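Local structure of uncharacterized protein VP1736 (Vibrio parahaemolyticus, 3LXQ) at residues Thr142-Ser147 and Leu433-Ala438; Phe163-Leu168 and Thr360-Arg365. The protein is of unknown function but carries a sulfatase-family domain of the alkaline phosphatase superfamily, an alpha/beta fold built round a mixed beta sheet. All blocks are in the same frame, centred on the assembly; numbering follows the deposited sequence.

Contact 1 of 2, residues Thr142-Ser147 and Leu433-Ala438; sequences TGFPPS and LFASKA
The ring of Phe144 overlaps the methyl of Ala435 on one face and meets the methyl of Ala438 at its edge; the outer end of the ring rests on two alanines about one helical turn apart, with Phe144 CZ 3.2 Å from Ala435 O. Phe144 CZ also lies 3.6 Å from Ala435 CB, and CE1 lies 3.8 Å from Ala438 CB. With CG anti to the backbone N (chi1 -165°), the ring reaches out to the helix from a backbone whose own bond to CB does not aim there. Pro145 adds a second apolar touch: its CG comes in the ring plane at the edge of Phe434, 3.8 Å from CD2. Ala435 is the most covered residue here, its CB packing against the carbonyl oxygens of Pro145 and Pro146. Polar contact between the segments is carried by water. One water accepts from Ala435 N at 2.7 Å, a second from Ser436 N at 2.9 Å, and both lie within hydrogen-bonding distance of Pro146 O. An ST turn, in which Phe144 N donates to Thr142 OG1 at 3.0 Å, precedes the prolines. The loop 142-147, just after helix 133-141, thus packs against the C-terminal helix 422-441, while Leu54 and Val57 of helix 50-61 also touch Phe434 and Phe162 meets the Phe144 ring edge-to-face.

Contact 2 of 2, residues Phe163-Leu168 and Thr360-Arg365; sequences FTIADL and TPMIGR
An ST turn after strand 358-360 packs here on the N-terminal end of helix 165-171, with the ring of Phe163, just before the helix, lying against Thr360, Pro361 and Met362. In the turn, Thr360 OG1 accepts from Met362 N at 3.0 Å, and all three consecutive residues touch the one aromatic ring. A chi1 of 175° swings that ring away from the backbone N of Phe163. Pro361 CD sits over one of its faces, a CH-pi contact 4.2 Å from the ring centroid and displaced toward the rim. Thr360 comes in obliquely, CB lying 3.6 Å from Phe163 CZ. Met362, a selenomethionine, crosses the Phe163 side chain at about a right angle; its CG makes the nearest touch, obliquely, 3.5 Å from Phe163 CE2. Its SE adds a looser, oblique Met-aromatic contact, 5.0 Å from the ring centroid. Pro347, Pro348 and Leu351 of helix 346-353 also touch this selenomethionine. Thr164 is the N-cap of the helix, its OG1 accepting from Asp167 N at 3.1 Å and also bonding to Asn196 O. Beyond the ring, the first helical turn joins in: Leu168 CD2 lies 3.7 Å from Thr360 CG2, and the bend at chi3 of Met362 (-79°) brings its terminal CE to 4.1 Å from Ile165 CG2.

From the N terminus, the chain passes helix 133-141 and enters 142-147, the first side of contact 1, then reaches 163-168, the first side of contact 2. It runs through much of the mixed sheet and its helices before 360-365 closes the inner loop of contact 2. The five-stranded antiparallel sheet follows, and helix 422-441 then closes the outer loop of contact 1, so the two loops nest without crossing. The centres of the two contacts are about 12 Å apart, and their residues touch: Thr142 packs on Phe163 and Thr164, and Pro145 on Ile363. Contact 1 joins the segment after helix 133-141 to helix 422-441; contact 2 joins the start of helix 165-171 to the turn after strand 358-360.

Contact 1 of 2, residues Thr142-Ser147 and Leu433-Ala438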
loop_
_atom_site.group_PDB
_atom_site.type_symbol
_atom_site.label_atom_id
_atom_site.label_comp_id
_atom_site.label_asym_id
_atom_site.label_seq_id
_atom_site.Cartn_x
_atom_site.Cartn_y
_atom_site.Cartn_z
ATOM N N THR A 142 -7.284 0.602 3.806
ATOM C CA THR A 142 -7.753 1.340 4.991
ATOM C C THR A 142 -6.930 2.597 5.314
ATOM O O THR A 142 -7.442 3.514 5.950
ATOM C CB THR A 142 -7.737 0.489 6.275
ATOM O OG1 THR A 142 -6.399 0.428 6.795
ATOM C CG2 THR A 142 -8.252 -0.903 6.040
ATOM N N GLY A 143 -5.652 2.612 4.935
ATOM C CA GLY A 143 -4.806 3.780 5.199
ATOM C C GLY A 143 -4.360 3.847 6.638
ATOM O O GLY A 143 -3.740 4.829 7.049
ATOM N N PHE A 144 -4.654 2.782 7.393
ATOM C CA PHE A 144 -4.414 2.719 8.826
ATOM C C PHE A 144 -2.932 2.521 9.032
ATOM O O PHE A 144 -2.330 1.680 8.365
ATOM C CB PHE A 144 -5.192 1.539 9.424
ATOM C CG PHE A 144 -5.317 1.558 10.941
ATOM C CD1 PHE A 144 -5.888 2.640 11.607
ATOM C CD2 PHE A 144 -4.923 0.452 11.685
ATOM C CE1 PHE A 144 -6.016 2.644 12.991
ATOM C CE2 PHE A 144 -5.059 0.437 13.075
ATOM C CZ PHE A 144 -5.607 1.531 13.732
ATOM N N PRO A 145 -2.332 3.308 9.935
ATOM C CA PRO A 145 -0.905 3.195 10.229
ATOM C C PRO A 145 -0.611 1.922 11.012
ATOM O O PRO A 145 -1.535 1.204 11.387
ATOM C CB PRO A 145 -0.606 4.438 11.098
ATOM C CG PRO A 145 -1.808 5.287 11.025
ATOM C CD PRO A 145 -2.954 4.395 10.710
ATOM N N PRO A 146 0.674 1.623 11.220
ATOM C CA PRO A 146 1.128 0.360 11.807
ATOM C C PRO A 146 1.171 0.353 13.337
ATOM O O PRO A 146 1.156 1.410 13.976
ATOM C CB PRO A 146 2.544 0.197 11.229
ATOM C CG PRO A 146 3.019 1.618 11.004
ATOM C CD PRO A 146 1.781 2.460 10.738
ATOM N N SER A 147 1.212 -0.843 13.915
ATOM C CA SER A 147 1.409 -1.016 15.350
ATOM C C SER A 147 2.397 -2.151 15.524
ATOM O O SER A 147 2.790 -2.765 14.526
ATOM C CB SER A 147 0.071 -1.314 16.065
ATOM O OG SER A 147 -0.419 -2.618 15.785
ATOM N N LEU A 433 2.229 5.414 18.371
ATOM C CA LEU A 433 1.177 5.000 19.298
ATOM C C LEU A 433 -0.222 4.994 18.706
ATOM O O LEU A 433 -1.131 4.361 19.261
ATOM C CB LEU A 433 1.164 5.931 20.509
ATOM C CG LEU A 433 2.360 5.913 21.448
ATOM C CD1 LEU A 433 2.249 7.062 22.443
ATOM C CD2 LEU A 433 2.451 4.575 22.174
ATOM N N PHE A 434 -0.409 5.719 17.607
ATOM C CA PHE A 434 -1.766 6.047 17.162
ATOM C C PHE A 434 -2.621 4.821 16.825
ATOM O O PHE A 434 -3.712 4.663 17.375
ATOM C CB PHE A 434 -1.764 7.057 16.000
ATOM C CG PHE A 434 -3.122 7.273 15.395
ATOM C CD1 PHE A 434 -4.110 7.941 16.103
ATOM C CD2 PHE A 434 -3.419 6.784 14.131
ATOM C CE1 PHE A 434 -5.366 8.132 15.561
ATOM C CE2 PHE A 434 -4.680 6.967 13.579
ATOM C CZ PHE A 434 -5.661 7.647 14.300
ATOM N N ALA A 435 -2.127 3.964 15.934
ATOM C CA ALA A 435 -2.889 2.805 15.484
ATOM C C ALA A 435 -3.274 1.900 16.647
ATOM O O ALA A 435 -4.422 1.440 16.727
ATOM C CB ALA A 435 -2.134 2.026 14.435
ATOM N N SER A 436 -2.324 1.669 17.550
ATOM C CA SER A 436 -2.553 0.868 18.749
ATOM C C SER A 436 -3.693 1.444 19.611
ATOM O O SER A 436 -4.562 0.707 20.069
ATOM C CB SER A 436 -1.261 0.750 19.543
ATOM O OG SER A 436 -1.445 -0.007 20.717
ATOM N N LYS A 437 -3.716 2.765 19.780
ATOM C CA LYS A 437 -4.774 3.406 20.553
ATOM C C LYS A 437 -6.095 3.500 19.785
ATOM O O LYS A 437 -7.173 3.358 20.375
ATOM C CB LYS A 437 -4.321 4.780 21.057
ATOM C CG LYS A 437 -3.413 4.736 22.287
ATOM C CD LYS A 437 -4.244 4.869 23.565
ATOM C CE LYS A 437 -3.398 4.762 24.823
ATOM N NZ LYS A 437 -3.211 3.347 25.284
ATOM N N ALA A 438 -6.019 3.749 18.479
ATOM C CA ALA A 438 -7.224 3.903 17.649
ATOM C C ALA A 438 -7.984 2.589 17.574
ATOM O O ALA A 438 -9.226 2.570 17.572
ATOM C CB ALA A 438 -6.863 4.395 16.243
HETATM O O HOH W 1 0.261 4.113 14.598
HETATM O O HOH W 2 0.443 1.869 16.822
#

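Contact 2 of 2, residues Phe163-Leu168 and Thr360-Arg365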
loop_
_atom_site.group_PDB
_atom_site.type_symbol
_atom_site.label_atom_id
_atom_site.label_comp_id
_atom_site.label_asym_id
_atom_site.label_seq_id
_atom_site.Cartn_x
_atom_site.Cartn_y
_atom_site.Cartn_z
ATOM N N PHE A 163 -13.085 1.097 9.078
ATOM C CA PHE A 163 -13.000 1.931 7.895
ATOM C C PHE A 163 -12.156 1.309 6.782
ATOM O O PHE A 163 -11.001 0.918 7.005
ATOM C CB PHE A 163 -12.512 3.364 8.183
ATOM C CG PHE A 163 -12.322 4.156 6.924
ATOM C CD1 PHE A 163 -13.395 4.805 6.327
ATOM C CD2 PHE A 163 -11.107 4.128 6.257
ATOM C CE1 PHE A 163 -13.227 5.486 5.121
ATOM C CE2 PHE A 163 -10.942 4.798 5.049
ATOM C CZ PHE A 163 -11.979 5.481 4.494
ATOM N N THR A 164 -12.756 1.204 5.594
ATOM C CA THR A 164 -12.042 0.839 4.360
ATOM C C THR A 164 -12.553 1.718 3.203
ATOM O O THR A 164 -13.716 2.135 3.212
ATOM C CB THR A 164 -12.238 -0.661 3.951
ATOM O OG1 THR A 164 -13.602 -0.886 3.558
ATOM C CG2 THR A 164 -11.865 -1.615 5.083
ATOM N N ILE A 165 -11.710 1.956 2.199
ATOM C CA ILE A 165 -12.170 2.642 0.987
ATOM C C ILE A 165 -13.120 1.753 0.187
ATOM O O ILE A 165 -13.869 2.246 -0.652
ATOM C CB ILE A 165 -11.015 3.134 0.069
ATOM C CG1 ILE A 165 -10.138 1.966 -0.397
ATOM C CG2 ILE A 165 -10.188 4.237 0.772
ATOM C CD1 ILE A 165 -9.387 2.237 -1.718
ATOM N N ALA A 166 -13.079 0.445 0.451
ATOM C CA ALA A 166 -14.017 -0.497 -0.151
ATOM C C ALA A 166 -15.437 -0.135 0.220
ATOM O O ALA A 166 -16.279 0.042 -0.675
ATOM C CB ALA A 166 -13.717 -1.927 0.270
ATOM N N ASP A 167 -15.713 -0.022 1.522
ATOM C CA ASP A 167 -17.090 0.264 1.910
ATOM C C ASP A 167 -17.470 1.724 1.669
ATOM O O ASP A 167 -18.660 2.017 1.450
ATOM C CB ASP A 167 -17.437 -0.237 3.319
ATOM C CG ASP A 167 -17.051 0.724 4.398
ATOM O OD1 ASP A 167 -17.837 1.659 4.669
ATOM O OD2 ASP A 167 -15.982 0.520 5.001
ATOM N N LEU A 168 -16.484 2.617 1.645
ATOM C CA LEU A 168 -16.742 4.020 1.292
ATOM C C LEU A 168 -17.229 4.076 -0.150
ATOM O O LEU A 168 -18.290 4.633 -0.421
ATOM C CB LEU A 168 -15.498 4.908 1.499
ATOM C CG LEU A 168 -15.564 6.410 1.129
ATOM C CD1 LEU A 168 -16.680 7.157 1.873
ATOM C CD2 LEU A 168 -14.239 7.116 1.341
ATOM N N THR A 360 -13.155 11.036 5.944
ATOM C CA THR A 360 -12.671 9.796 6.527
ATOM C C THR A 360 -11.738 10.096 7.694
ATOM O O THR A 360 -11.283 11.236 7.844
ATOM C CB THR A 360 -11.919 8.923 5.484
ATOM O OG1 THR A 360 -10.542 9.307 5.420
ATOM C CG2 THR A 360 -12.560 9.022 4.094
ATOM N N PRO A 361 -11.437 9.073 8.522
ATOM C CA PRO A 361 -10.448 9.264 9.572
ATOM C C PRO A 361 -9.003 9.038 9.113
ATOM O O PRO A 361 -8.101 9.062 9.940
ATOM C CB PRO A 361 -10.857 8.225 10.618
ATOM C CG PRO A 361 -11.418 7.117 9.811
ATOM C CD PRO A 361 -12.153 7.792 8.674
HETATM N N MSE A 362 -8.778 8.835 7.816
HETATM C CA MSE A 362 -7.422 8.601 7.289
HETATM C C MSE A 362 -6.492 9.794 7.508
HETATM O O MSE A 362 -6.849 10.932 7.208
HETATM C CB MSE A 362 -7.452 8.252 5.796
HETATM C CG MSE A 362 -8.289 7.040 5.438
HETATM SE SE MSE A 362 -7.934 6.440 3.621
HETATM C CE MSE A 362 -9.001 7.742 2.632
ATOM N N ILE A 363 -5.294 9.523 8.020
ATOM C CA ILE A 363 -4.318 10.569 8.252
ATOM C C ILE A 363 -3.256 10.623 7.144
ATOM O O ILE A 363 -2.392 11.499 7.144
ATOM C CB ILE A 363 -3.667 10.467 9.649
ATOM C CG1 ILE A 363 -2.838 9.180 9.779
ATOM C CG2 ILE A 363 -4.742 10.548 10.724
ATOM C CD1 ILE A 363 -1.970 9.128 11.024
ATOM N N GLY A 364 -3.341 9.693 6.192
ATOM C CA GLY A 364 -2.483 9.717 5.009
ATOM C C GLY A 364 -2.777 10.903 4.095
ATOM O O GLY A 364 -3.893 11.425 4.073
ATOM N N ARG A 365 -1.770 11.292 3.320
ATOM C CA ARG A 365 -1.769 12.537 2.555
ATOM C C ARG A 365 -2.396 12.338 1.176
ATOM O O ARG A 365 -2.219 11.289 0.546
ATOM C CB ARG A 365 -0.339 13.042 2.382
ATOM C CG ARG A 365 0.278 13.701 3.610
ATOM C CD ARG A 365 0.721 12.708 4.700
ATOM N NE ARG A 365 1.388 13.422 5.794
ATOM C CZ ARG A 365 2.677 13.776 5.787
ATOM N NH1 ARG A 365 3.459 13.446 4.763
ATOM N NH2 ARG A 365 3.192 14.457 6.817
#